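Local structure of 'Carboxyl esterase 2 (Tuber melanosporum Mel28, 5MIF) at residues T252-P255 and K256-L259; A220-L223 and A224-S227; S197-S200 and L201-K205; I289-Q292 and G293-G297; Q162-A165 and A166-L170. The protein probably hydrolyses carboxylic esters, as a fungal member of an archaea-like carboxylesterase family with the alpha/beta hydrolase fold. All coordinates share one frame; numbering follows the deposited sequence.

Contact 1. Residues T252-P255 and K256-L259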
loop_
_atom_site.group_PDB
_atom_site.type_symbol
_atom_site.label_atom_id
_atom_site.label_comp_id
_atom_site.label_asym_id
_atom_site.label_seq_id
_atom_site.Cartn_x
_atom_site.Cartn_y
_atom_site.Cartn_z
ATOM N N THR A 252 -5.870 -28.766 11.126
ATOM C CA THR A 252 -5.404 -29.097 12.469
ATOM C C THR A 252 -6.569 -29.669 13.294
ATOM O O THR A 252 -7.111 -28.981 14.161
ATOM C CB THR A 252 -4.816 -27.865 13.203
ATOM O OG1 THR A 252 -5.702 -26.745 13.039
ATOM C CG2 THR A 252 -3.447 -27.499 12.646
ATOM N N PRO A 253 -6.966 -30.927 13.006
ATOM C CA PRO A 253 -8.072 -31.577 13.720
ATOM C C PRO A 253 -7.830 -31.675 15.230
ATOM O O PRO A 253 -8.783 -31.645 15.998
ATOM C CB PRO A 253 -8.143 -32.970 13.077
ATOM C CG PRO A 253 -6.831 -33.156 12.374
ATOM C CD PRO A 253 -6.423 -31.787 11.938
ATOM N N ASP A 254 -6.572 -31.796 15.642
ATOM C CA ASP A 254 -6.226 -31.767 17.060
ATOM C C ASP A 254 -5.949 -30.319 17.482
ATOM O O ASP A 254 -4.939 -29.746 17.087
ATOM C CB ASP A 254 -5.009 -32.660 17.339
ATOM C CG ASP A 254 -4.625 -32.707 18.820
ATOM O OD1 ASP A 254 -5.274 -32.038 19.647
ATOM O OD2 ASP A 254 -3.636 -33.392 19.151
ATOM N N PRO A 255 -6.851 -29.728 18.284
ATOM C CA PRO A 255 -6.702 -28.322 18.684
ATOM C C PRO A 255 -5.370 -28.004 19.349
ATOM O O PRO A 255 -4.933 -26.867 19.251
ATOM C CB PRO A 255 -7.864 -28.102 19.670
ATOM C CG PRO A 255 -8.448 -29.459 19.934
ATOM C CD PRO A 255 -8.125 -30.298 18.748
ATOM N N LYS A 256 -4.711 -28.986 19.956
ATOM C CA LYS A 256 -3.423 -28.737 20.601
ATOM C C LYS A 256 -2.322 -28.427 19.590
ATOM O O LYS A 256 -1.324 -27.786 19.927
ATOM C CB LYS A 256 -3.016 -29.941 21.452
ATOM C CG LYS A 256 -4.052 -30.319 22.503
ATOM C CD LYS A 256 -3.582 -31.495 23.365
ATOM C CE LYS A 256 -2.765 -32.501 22.547
ATOM N NZ LYS A 256 -1.664 -33.138 23.330
ATOM N N SER A 257 -2.511 -28.895 18.358
ATOM C CA SER A 257 -1.574 -28.621 17.277
ATOM C C SER A 257 -1.516 -27.134 16.984
ATOM O O SER A 257 -0.461 -26.606 16.634
ATOM C CB SER A 257 -1.971 -29.372 16.007
ATOM O OG SER A 257 -2.083 -30.758 16.246
ATOM N N ARG A 258 -2.650 -26.464 17.157
ATOM C CA ARG A 258 -2.774 -25.056 16.812
ATOM C C ARG A 258 -1.890 -24.143 17.659
ATOM O O ARG A 258 -1.636 -22.998 17.282
ATOM C CB ARG A 258 -4.231 -24.630 16.936
ATOM C CG ARG A 258 -5.146 -25.436 16.042
ATOM C CD ARG A 258 -6.595 -25.183 16.348
ATOM N NE ARG A 258 -7.432 -26.204 15.738
ATOM C CZ ARG A 258 -8.735 -26.340 15.959
ATOM N NH1 ARG A 258 -9.361 -25.508 16.776
ATOM N NH2 ARG A 258 -9.411 -27.312 15.359
ATOM N N LEU A 259 -1.413 -24.654 18.789
ATOM C CA LEU A 259 -0.581 -23.861 19.686
ATOM C C LEU A 259 0.884 -23.909 19.289
ATOM O O LEU A 259 1.682 -23.085 19.740
ATOM C CB LEU A 259 -0.734 -24.346 21.130
ATOM C CG LEU A 259 -2.119 -24.187 21.762
ATOM C CD1 LEU A 259 -2.162 -24.870 23.109
ATOM C CD2 LEU A 259 -2.507 -22.723 21.887
HETATM O O HOH W 1 -3.800 -31.454 14.368
#

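Contact 2. Residues A220-L223 and A224-S227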
loop_
_atom_site.group_PDB
_atom_site.type_symbol
_atom_site.label_atom_id
_atom_site.label_comp_id
_atom_site.label_asym_id
_atom_site.label_seq_id
_atom_site.Cartn_x
_atom_site.Cartn_y
_atom_site.Cartn_z
ATOM N N ALA A 220 -3.006 -16.165 7.648
ATOM C CA ALA A 220 -3.363 -16.793 8.916
ATOM C C ALA A 220 -2.062 -16.983 9.677
ATOM O O ALA A 220 -1.113 -17.556 9.149
ATOM C CB ALA A 220 -4.084 -18.132 8.693
ATOM N N THR A 221 -1.998 -16.479 10.899
ATOM C CA THR A 221 -0.770 -16.578 11.670
ATOM C C THR A 221 -1.006 -17.277 12.996
ATOM O O THR A 221 -0.067 -17.764 13.628
ATOM C CB THR A 221 -0.177 -15.187 11.941
ATOM O OG1 THR A 221 -1.151 -14.400 12.633
ATOM C CG2 THR A 221 0.171 -14.491 10.647
ATOM N N ASP A 222 -2.268 -17.337 13.404
ATOM C CA ASP A 222 -2.629 -17.923 14.695
ATOM C C ASP A 222 -3.901 -18.747 14.541
ATOM O O ASP A 222 -4.987 -18.197 14.360
ATOM C CB ASP A 222 -2.814 -16.824 15.748
ATOM C CG ASP A 222 -2.883 -17.370 17.171
ATOM O OD1 ASP A 222 -3.157 -18.576 17.351
ATOM O OD2 ASP A 222 -2.644 -16.590 18.116
ATOM N N LEU A 223 -3.760 -20.069 14.576
ATOM C CA LEU A 223 -4.898 -20.954 14.361
ATOM C C LEU A 223 -5.602 -21.301 15.673
ATOM O O LEU A 223 -6.688 -21.882 15.669
ATOM C CB LEU A 223 -4.456 -22.236 13.653
ATOM C CG LEU A 223 -4.375 -22.204 12.121
ATOM C CD1 LEU A 223 -3.435 -21.112 11.611
ATOM C CD2 LEU A 223 -3.956 -23.549 11.577
ATOM N N ALA A 224 -4.968 -20.962 16.790
ATOM C CA ALA A 224 -5.457 -21.372 18.102
ATOM C C ALA A 224 -6.404 -20.346 18.695
ATOM O O ALA A 224 -7.458 -20.690 19.219
ATOM C CB ALA A 224 -4.296 -21.607 19.046
ATOM N N CYS A 225 -6.022 -19.078 18.605
ATOM C CA CYS A 225 -6.769 -18.029 19.268
ATOM C C CYS A 225 -7.602 -17.231 18.287
ATOM O O CYS A 225 -7.290 -17.130 17.098
ATOM C CB CYS A 225 -5.824 -17.109 20.047
ATOM S SG CYS A 225 -5.181 -17.892 21.554
ATOM N N GLU A 226 -8.697 -16.699 18.801
ATOM C CA GLU A 226 -9.517 -15.765 18.066
ATOM C C GLU A 226 -9.131 -14.354 18.460
ATOM O O GLU A 226 -8.748 -14.098 19.608
ATOM C CB GLU A 226 -10.982 -16.049 18.332
ATOM C CG GLU A 226 -11.312 -17.484 18.007
ATOM C CD GLU A 226 -12.775 -17.711 17.800
ATOM O OE1 GLU A 226 -13.578 -16.993 18.435
ATOM O OE2 GLU A 226 -13.118 -18.604 16.998
ATOM N N SER A 227 -9.184 -13.455 17.487
ATOM C CA SER A 227 -8.747 -12.085 17.692
ATOM C C SER A 227 -9.933 -11.143 17.568
ATOM O O SER A 227 -11.033 -11.571 17.209
ATOM C CB SER A 227 -7.646 -11.725 16.689
ATOM O OG SER A 227 -8.034 -12.079 15.371
#

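Contact 3. Residues S197-S200 and L201-K205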
loop_
_atom_site.group_PDB
_atom_site.type_symbol
_atom_site.label_atom_id
_atom_site.label_comp_id
_atom_site.label_asym_id
_atom_site.label_seq_id
_atom_site.Cartn_x
_atom_site.Cartn_y
_atom_site.Cartn_z
ATOM N N SER A 197 5.079 -18.291 6.254
ATOM C CA SER A 197 5.731 -17.952 7.512
ATOM C C SER A 197 6.155 -19.218 8.259
ATOM O O SER A 197 7.138 -19.194 9.002
ATOM C CB SER A 197 4.809 -17.105 8.389
ATOM O OG SER A 197 3.590 -17.786 8.591
ATOM N N SER A 198 5.427 -20.323 8.053
ATOM C CA SER A 198 5.822 -21.601 8.645
ATOM C C SER A 198 7.138 -22.109 8.088
ATOM O O SER A 198 8.011 -22.544 8.846
ATOM C CB SER A 198 4.736 -22.658 8.437
ATOM O OG SER A 198 5.100 -23.881 9.055
ATOM N N VAL A 199 7.280 -22.040 6.767
ATOM C CA VAL A 199 8.498 -22.471 6.094
ATOM C C VAL A 199 9.687 -21.567 6.462
ATOM O O VAL A 199 10.830 -22.039 6.617
ATOM C CB VAL A 199 8.290 -22.501 4.563
ATOM C CG1 VAL A 199 9.609 -22.715 3.834
ATOM C CG2 VAL A 199 7.286 -23.617 4.193
ATOM N N SER A 200 9.421 -20.268 6.599
ATOM C CA SER A 200 10.446 -19.351 7.106
ATOM C C SER A 200 10.924 -19.813 8.491
ATOM O O SER A 200 12.120 -19.929 8.735
ATOM C CB SER A 200 9.913 -17.909 7.174
ATOM O OG SER A 200 9.778 -17.328 5.875
ATOM N N LEU A 201 9.981 -20.085 9.387
ATOM C CA LEU A 201 10.295 -20.505 10.745
ATOM C C LEU A 201 11.067 -21.831 10.764
ATOM O O LEU A 201 12.030 -21.984 11.509
ATOM C CB LEU A 201 9.010 -20.611 11.574
ATOM C CG LEU A 201 9.142 -21.097 13.019
ATOM C CD1 LEU A 201 10.028 -20.161 13.813
ATOM C CD2 LEU A 201 7.769 -21.208 13.662
ATOM N N LEU A 202 10.653 -22.778 9.926
ATOM C CA LEU A 202 11.336 -24.061 9.830
ATOM C C LEU A 202 12.764 -23.859 9.300
ATOM O O LEU A 202 13.688 -24.568 9.698
ATOM C CB LEU A 202 10.538 -25.036 8.934
ATOM C CG LEU A 202 9.205 -25.601 9.465
ATOM C CD1 LEU A 202 8.407 -26.340 8.382
ATOM C CD2 LEU A 202 9.425 -26.521 10.677
ATOM N N SER A 203 12.951 -22.911 8.388
ATOM C CA SER A 203 14.297 -22.621 7.890
ATOM C C SER A 203 15.193 -22.102 9.019
ATOM O O SER A 203 16.378 -22.441 9.100
ATOM C CB SER A 203 14.250 -21.607 6.756
ATOM O OG SER A 203 13.394 -22.056 5.731
ATOM N N ILE A 204 14.614 -21.280 9.890
ATOM C CA ILE A 204 15.346 -20.733 11.025
ATOM C C ILE A 204 15.724 -21.862 11.992
ATOM O O ILE A 204 16.885 -22.002 12.359
ATOM C CB ILE A 204 14.521 -19.645 11.730
ATOM C CG1 ILE A 204 14.504 -18.381 10.857
ATOM C CG2 ILE A 204 15.099 -19.335 13.104
ATOM C CD1 ILE A 204 13.363 -17.435 11.135
ATOM N N LYS A 205 14.755 -22.706 12.340
ATOM C CA LYS A 205 15.013 -23.867 13.199
ATOM C C LYS A 205 16.052 -24.852 12.667
ATOM O O LYS A 205 16.773 -25.474 13.454
ATOM C CB LYS A 205 13.714 -24.634 13.447
ATOM C CG LYS A 205 12.732 -23.882 14.304
ATOM C CD LYS A 205 11.431 -24.660 14.509
ATOM C CE LYS A 205 10.556 -23.909 15.486
ATOM N NZ LYS A 205 9.902 -24.768 16.504
#

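Contact 4. Residues I289-Q292 and G293-G297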
loop_
_atom_site.group_PDB
_atom_site.type_symbol
_atom_site.label_atom_id
_atom_site.label_comp_id
_atom_site.label_asym_id
_atom_site.label_seq_id
_atom_site.Cartn_x
_atom_site.Cartn_y
_atom_site.Cartn_z
ATOM N N ILE A 289 -9.841 -12.132 9.693
ATOM C CA ILE A 289 -8.467 -12.558 9.948
ATOM C C ILE A 289 -7.491 -11.356 9.916
ATOM O O ILE A 289 -6.284 -11.520 10.103
ATOM C CB ILE A 289 -8.035 -13.657 8.931
ATOM C CG1 ILE A 289 -7.086 -14.656 9.573
ATOM C CG2 ILE A 289 -7.430 -13.080 7.679
ATOM C CD1 ILE A 289 -7.781 -15.539 10.562
ATOM N N ARG A 290 -8.022 -10.153 9.702
ATOM C CA ARG A 290 -7.187 -8.951 9.586
ATOM C C ARG A 290 -6.246 -8.742 10.784
ATOM O O ARG A 290 -5.071 -8.434 10.603
ATOM C CB ARG A 290 -8.065 -7.707 9.403
ATOM C CG ARG A 290 -7.281 -6.418 9.161
ATOM C CD ARG A 290 -8.196 -5.206 9.239
ATOM N NE ARG A 290 -8.438 -4.840 10.633
ATOM C CZ ARG A 290 -9.484 -4.140 11.066
ATOM N NH1 ARG A 290 -10.405 -3.715 10.212
ATOM N NH2 ARG A 290 -9.602 -3.853 12.357
ATOM N N GLN A 291 -6.758 -8.911 12.002
ATOM C CA GLN A 291 -5.961 -8.659 13.210
ATOM C C GLN A 291 -4.682 -9.510 13.289
ATOM O O GLN A 291 -3.650 -9.065 13.813
ATOM C CB GLN A 291 -6.812 -8.892 14.465
ATOM C CG GLN A 291 -6.134 -8.477 15.767
ATOM C CD GLN A 291 -6.079 -6.971 15.949
ATOM O OE1 GLN A 291 -7.041 -6.264 15.644
ATOM N NE2 GLN A 291 -4.942 -6.468 16.430
ATOM N N GLN A 292 -4.757 -10.739 12.787
ATOM C CA GLN A 292 -3.623 -11.657 12.855
ATOM C C GLN A 292 -2.408 -11.140 12.094
ATOM O O GLN A 292 -1.285 -11.158 12.613
ATOM C CB GLN A 292 -4.022 -13.038 12.323
ATOM C CG GLN A 292 -4.929 -13.782 13.272
ATOM C CD GLN A 292 -5.212 -15.197 12.828
ATOM O OE1 GLN A 292 -4.475 -15.777 12.020
ATOM N NE2 GLN A 292 -6.318 -15.753 13.320
ATOM N N GLY A 293 -2.631 -10.694 10.861
ATOM C CA GLY A 293 -1.554 -10.149 10.052
ATOM C C GLY A 293 -0.923 -8.917 10.677
ATOM O O GLY A 293 0.304 -8.823 10.760
ATOM N N GLU A 294 -1.764 -7.997 11.153
ATOM C CA GLU A 294 -1.286 -6.738 11.727
ATOM C C GLU A 294 -0.497 -6.984 13.011
ATOM O O GLU A 294 0.585 -6.425 13.198
ATOM C CB GLU A 294 -2.470 -5.782 11.970
ATOM C CG GLU A 294 -3.149 -5.330 10.673
ATOM C CD GLU A 294 -4.209 -4.229 10.847
ATOM O OE1 GLU A 294 -4.733 -4.027 11.960
ATOM O OE2 GLU A 294 -4.511 -3.544 9.844
ATOM N N ASP A 295 -1.024 -7.841 13.882
ATOM C CA ASP A 295 -0.318 -8.195 15.114
ATOM C C ASP A 295 1.009 -8.882 14.810
ATOM O O ASP A 295 2.016 -8.609 15.469
ATOM C CB ASP A 295 -1.182 -9.094 16.005
ATOM C CG ASP A 295 -2.326 -8.339 16.660
ATOM O OD1 ASP A 295 -2.268 -7.091 16.713
ATOM O OD2 ASP A 295 -3.284 -8.992 17.120
ATOM N N PHE A 296 1.012 -9.774 13.823
ATOM C CA PHE A 296 2.241 -10.463 13.445
ATOM C C PHE A 296 3.281 -9.443 12.949
ATOM O O PHE A 296 4.457 -9.511 13.314
ATOM C CB PHE A 296 1.956 -11.532 12.379
ATOM C CG PHE A 296 3.127 -12.432 12.078
ATOM C CD1 PHE A 296 3.713 -13.195 13.073
ATOM C CD2 PHE A 296 3.621 -12.538 10.786
ATOM C CE1 PHE A 296 4.790 -14.037 12.792
ATOM C CE2 PHE A 296 4.687 -13.383 10.492
ATOM C CZ PHE A 296 5.276 -14.132 11.496
ATOM N N GLY A 297 2.844 -8.502 12.116
ATOM C CA GLY A 297 3.734 -7.468 11.621
ATOM C C GLY A 297 4.310 -6.586 12.722
ATOM O O GLY A 297 5.521 -6.343 12.750
HETATM O O HOH W 2 -4.146 -11.307 8.186
HETATM O O HOH W 3 -7.020 -5.034 13.119
#

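Contact 5. Residues Q162-A165 and A166-L170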
loop_
_atom_site.group_PDB
_atom_site.type_symbol
_atom_site.label_atom_id
_atom_site.label_comp_id
_atom_site.label_asym_id
_atom_site.label_seq_id
_atom_site.Cartn_x
_atom_site.Cartn_y
_atom_site.Cartn_z
ATOM N N GLN A 162 5.857 -30.379 3.152
ATOM C CA GLN A 162 5.933 -30.487 1.699
ATOM C C GLN A 162 6.520 -29.198 1.130
ATOM O O GLN A 162 7.438 -29.231 0.311
ATOM C CB GLN A 162 4.552 -30.732 1.080
ATOM C CG GLN A 162 4.030 -32.161 1.218
ATOM C CD GLN A 162 2.721 -32.362 0.480
ATOM O OE1 GLN A 162 1.803 -31.550 0.595
ATOM N NE2 GLN A 162 2.645 -33.427 -0.315
ATOM N N CYS A 163 5.973 -28.068 1.577
ATOM C CA CYS A 163 6.418 -26.751 1.123
ATOM C C CYS A 163 7.871 -26.529 1.497
ATOM O O CYS A 163 8.666 -26.066 0.680
ATOM C CB CYS A 163 5.549 -25.658 1.722
ATOM S SG CYS A 163 3.897 -25.638 1.054
ATOM N N TYR A 164 8.216 -26.865 2.734
ATOM C CA TYR A 164 9.599 -26.756 3.168
ATOM C C TYR A 164 10.502 -27.622 2.295
ATOM O O TYR A 164 11.531 -27.144 1.816
ATOM C CB TYR A 164 9.752 -27.127 4.644
ATOM C CG TYR A 164 11.189 -27.076 5.090
ATOM C CD1 TYR A 164 11.782 -25.873 5.426
ATOM C CD2 TYR A 164 11.966 -28.228 5.135
ATOM C CE1 TYR A 164 13.101 -25.816 5.821
ATOM C CE2 TYR A 164 13.282 -28.187 5.525
ATOM C CZ TYR A 164 13.851 -26.977 5.866
ATOM O OH TYR A 164 15.176 -26.932 6.254
ATOM N N ALA A 165 10.115 -28.880 2.061
ATOM C CA ALA A 165 10.962 -29.796 1.288
ATOM C C ALA A 165 11.138 -29.358 -0.176
ATOM O O ALA A 165 12.218 -29.521 -0.761
ATOM C CB ALA A 165 10.391 -31.236 1.342
ATOM N N ALA A 166 10.082 -28.799 -0.759
ATOM C CA ALA A 166 10.151 -28.286 -2.124
ATOM C C ALA A 166 11.140 -27.122 -2.216
ATOM O O ALA A 166 11.898 -27.010 -3.183
ATOM C CB ALA A 166 8.773 -27.851 -2.605
ATOM N N VAL A 167 11.134 -26.254 -1.209
ATOM C CA VAL A 167 12.084 -25.145 -1.196
ATOM C C VAL A 167 13.520 -25.663 -1.119
ATOM O O VAL A 167 14.401 -25.169 -1.837
ATOM C CB VAL A 167 11.791 -24.162 -0.046
ATOM C CG1 VAL A 167 12.943 -23.161 0.127
ATOM C CG2 VAL A 167 10.485 -23.438 -0.325
ATOM N N GLN A 168 13.757 -26.673 -0.282
ATOM C CA GLN A 168 15.111 -27.228 -0.152
ATOM C C GLN A 168 15.588 -27.800 -1.489
ATOM O O GLN A 168 16.769 -27.693 -1.837
ATOM C CB GLN A 168 15.168 -28.312 0.931
ATOM C CG GLN A 168 14.731 -27.863 2.328
ATOM C CD GLN A 168 15.239 -26.477 2.717
ATOM O OE1 GLN A 168 16.446 -26.256 2.833
ATOM N NE2 GLN A 168 14.317 -25.541 2.913
ATOM N N TRP A 169 14.670 -28.423 -2.218
ATOM C CA TRP A 169 14.957 -28.926 -3.552
ATOM C C TRP A 169 15.309 -27.795 -4.516
ATOM O O TRP A 169 16.254 -27.908 -5.289
ATOM C CB TRP A 169 13.765 -29.716 -4.102
ATOM C CG TRP A 169 14.064 -30.392 -5.412
ATOM C CD1 TRP A 169 14.483 -31.679 -5.587
ATOM C CD2 TRP A 169 13.978 -29.815 -6.725
ATOM N NE1 TRP A 169 14.665 -31.938 -6.922
ATOM C CE2 TRP A 169 14.363 -30.813 -7.643
ATOM C CE3 TRP A 169 13.615 -28.551 -7.214
ATOM C CZ2 TRP A 169 14.389 -30.595 -9.022
ATOM C CZ3 TRP A 169 13.646 -28.332 -8.587
ATOM C CH2 TRP A 169 14.029 -29.351 -9.473
ATOM N N LEU A 170 14.528 -26.720 -4.478
ATOM C CA LEU A 170 14.760 -25.559 -5.331
ATOM C C LEU A 170 16.137 -24.975 -5.037
ATOM O O LEU A 170 16.858 -24.587 -5.951
ATOM C CB LEU A 170 13.671 -24.505 -5.123
ATOM C CG LEU A 170 13.744 -23.208 -5.948
ATOM C CD1 LEU A 170 13.664 -23.495 -7.433
ATOM C CD2 LEU A 170 12.660 -22.216 -5.541
#

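Contact 1. Residues T252-P255 and K256-L259
R258 reaches back along the turn to T252 and grips it side-on with two nitrogens. T252 O lies in the guanidinium plane and accepts from both R258 NH2 at 3.1 Å and R258 NE at 3.2 Å. R258 NE also reaches T252 OG1 (3.3 Å), which sits 26° out of that plane and whose stronger partner is A248 O in the preceding helix. A straight run of R258 carbons out to NE sets the guanidinium edge-on to T252 O, and P255 CA lies over one of its faces. This is the close-packed part, with T252 buried and its CG2 against S257 CB at 4.1 Å.

The far side is looser and exposed. K256 CG passes D254 OD1 at 3.6 Å, but the chain then bends and NZ ends 4.6 Å from D254 OD2, too far for a salt bridge. A water bridges D254 N and S257 OG there. D254 itself, its CG turned anti to the backbone N (chi1 -178°), receives K256 N on OD1 at 3.1 Å from above the carboxylate plane, while its carbonyl O takes S257 N. The arrangement is an Asx turn running into a 3-10 turn, in the loop that follows helix 241-251 of the alpha/beta hydrolase fold.

Contact 2. Residues A220-L223 and A224-S227
An Asx turn bends the chain where D222 meets A224 and C225. One carboxylate oxygen, D222 OD1, accepts two successive backbone N-H groups: A224 N at 3.0 Å, and C225 N at 3.2 Å. Both donors come from the same face of the carboxylate but at different heights. A224 N approaches on the anti side of OD1 and only 23° out of the plane, whereas C225 N stands well above it, 60° out. The second bond is nevertheless the straighter at its hydrogen. With CG swung opposite the backbone N (chi1 -167°), the carboxylate is carried forward over the two peptides that follow.

The turn belongs to the loop that leaves strand 213-217 of the central sheet and leads to helix 228-232. At its start, the backbone of A220 is hydrogen-bonded to S190, the probable nucleophile on the GxSxG elbow of this alpha/beta hydrolase fold, so the loop runs close to the presumed active site.

The other carboxylate oxygen is used differently. D222 OD2 packs against C225 CB at 3.8 Å and makes a salt bridge with R267 of a neighbouring loop. A cationic partner on OD2 probably favours the ionised carboxylate. A224 CB lies 3.7 Å from D222 OD1.

Contact 3. Residues S197-S200 and L201-K205
S203 folds its hydroxyl back onto the helix and donates from OG to V199 O, a short bond of 2.7 Å. The rotamer explains it: OG stands beside the backbone N (chi1 -55°), facing the preceding turn. V199 O thus holds two donors of one residue, since S203 N also bonds to it at 2.9 Å. The two reach this carbonyl from opposite faces of its plane, each tilted from it by 30°. An alanine at S203 would lose the side-chain donor and is likely to leave V199 O with the backbone N-H as its remaining partner along the helix.

L202 has CG lying beside its own N (chi1 -71°), which sets that carbon 3.3 Å from S198 O, while CD1 reaches S198 OG at 4.2 Å. The S198 hydroxyl itself is engaged elsewhere, bonded to V262 O and to the amide donor N160 ND2. I204 leans back in similar fashion, with CG1 3.5 Å from S200 O. S200 OG is bonded to Q214 OE1 and weakly to S196 O. Regular i to i+4 backbone bonds carry the helix beneath these side chains, as in L202 N to S198 O at 2.9 Å.

Helix 191-206 links strands 184-189 and 213-217 in a beta-alpha-beta unit. V199 and S200 rest on F186 of the first strand, L202 and S203 pack on Y164 of helix 158-173, and L201 and I204 meet D272 of helix 270-273.

Contact 4. Residues I289-Q292 and G293-G297
Q291 and D295, one turn apart, are joined through a single nitrogen. Q291 NE2 donates to D295 OD1 at 2.8 Å and to D295 OD2 at 3.1 Å, meeting both oxygens on their syn sides. Both oxygens lie close to the amide plane, but the carboxylate itself is turned 49° against it, so NE2 meets it from out of its plane. A bend at chi2 of Q291 (74°) swings the amide forward along the helix to D295. The other end of this amide is also used: Q291 OE1 accepts a hydrogen bond from a water at 2.8 Å. That water donates to E294 OE1 as well and accepts from R290 NE at 2.9 Å, so three side chains share it. A leucine in place of Q291 would remove the amide's donor and acceptor alike and is likely to leave D295 without its neutral donor and the water short of one acceptor.

R290 and E294 do not pair directly; NE and OE1 stay 4.0 Å apart with the water between. E294 OE2 instead forms a salt bridge with R311, and R290 NH1 bonds to E285 O. Q292 OE1 leaves the helix to accept T221 N and D222 N.

On the backbone, D295 N bonds to Q291 O at 2.9 Å, while E294 N to R290 O is weak and stretched to 3.4 Å. A second water accepts weakly from G293 N and donates to I289 O, filling in at this first turn. The buried E294 is probably held ionised by R311, with R290 helping through the water; its negative charge may also ease the closeness of the two arginines.

Contact 5. Residues Q162-A165 and A166-L170
Q162 gives its carbonyl to A166 N (2.9 Å), and A166 CB lies close over the same oxygen. The Q162 side chain heads away from this turn, where OE1 accepts T149 N. C163 follows with its O bonded to V167 N at 3.1 Å, and V167 CG2 packs on that carbonyl oxygen at 3.4 Å.

Y164 makes the main side-chain contact. With CG anti to the backbone N (chi1 178°), the ring takes the Q168 amide over one face, the two planes only 15° apart. Q168 NE2 is 3.1 Å above the ring plane, offset toward the CE1 and CZ rim, while Q168 CG makes a CH-pi contact at 3.9 Å from the ring centroid. The bent Q168 chain also lets NE2 reach Y164 O weakly (3.4 Å), beside the regular bond from Q168 N. R206 adds a cation-pi contact to the ring, and the phenol OH bonds to T208.

A165 continues the pattern, its O accepting W169 N. C163 and A166 press on V146 of strand 142-147, and V167 on F115 of strand 109-115: helix 158-173 is one of the helices laid on the central, mainly parallel sheet of the alpha/beta hydrolase fold.

The contacts form two groups that meet at one point. Contacts 1, 2 and 4 touch in series: R258 CD of contact 1 packs on L223 O of contact 2 at 3.4 Å, and contact 2, its centre about 9 Å from that of contact 4, sets S227 OG against Q291 CB at 3.5 Å. Contacts 3 and 5 pair two adjacent helices, V199 CG2 meeting C163 CB at 3.6 Å. S197 CB and F296 CE2, 4.3 Å apart, tie contacts 3 and 4, whereas contacts 4 and 5, on opposite sides of the chain's centre, have centres about 26 Å apart. The probable triad S190, D287 and H317 is reached by contact 4, where I289 bonds to D287 and touches H317, and by contact 2 at S190.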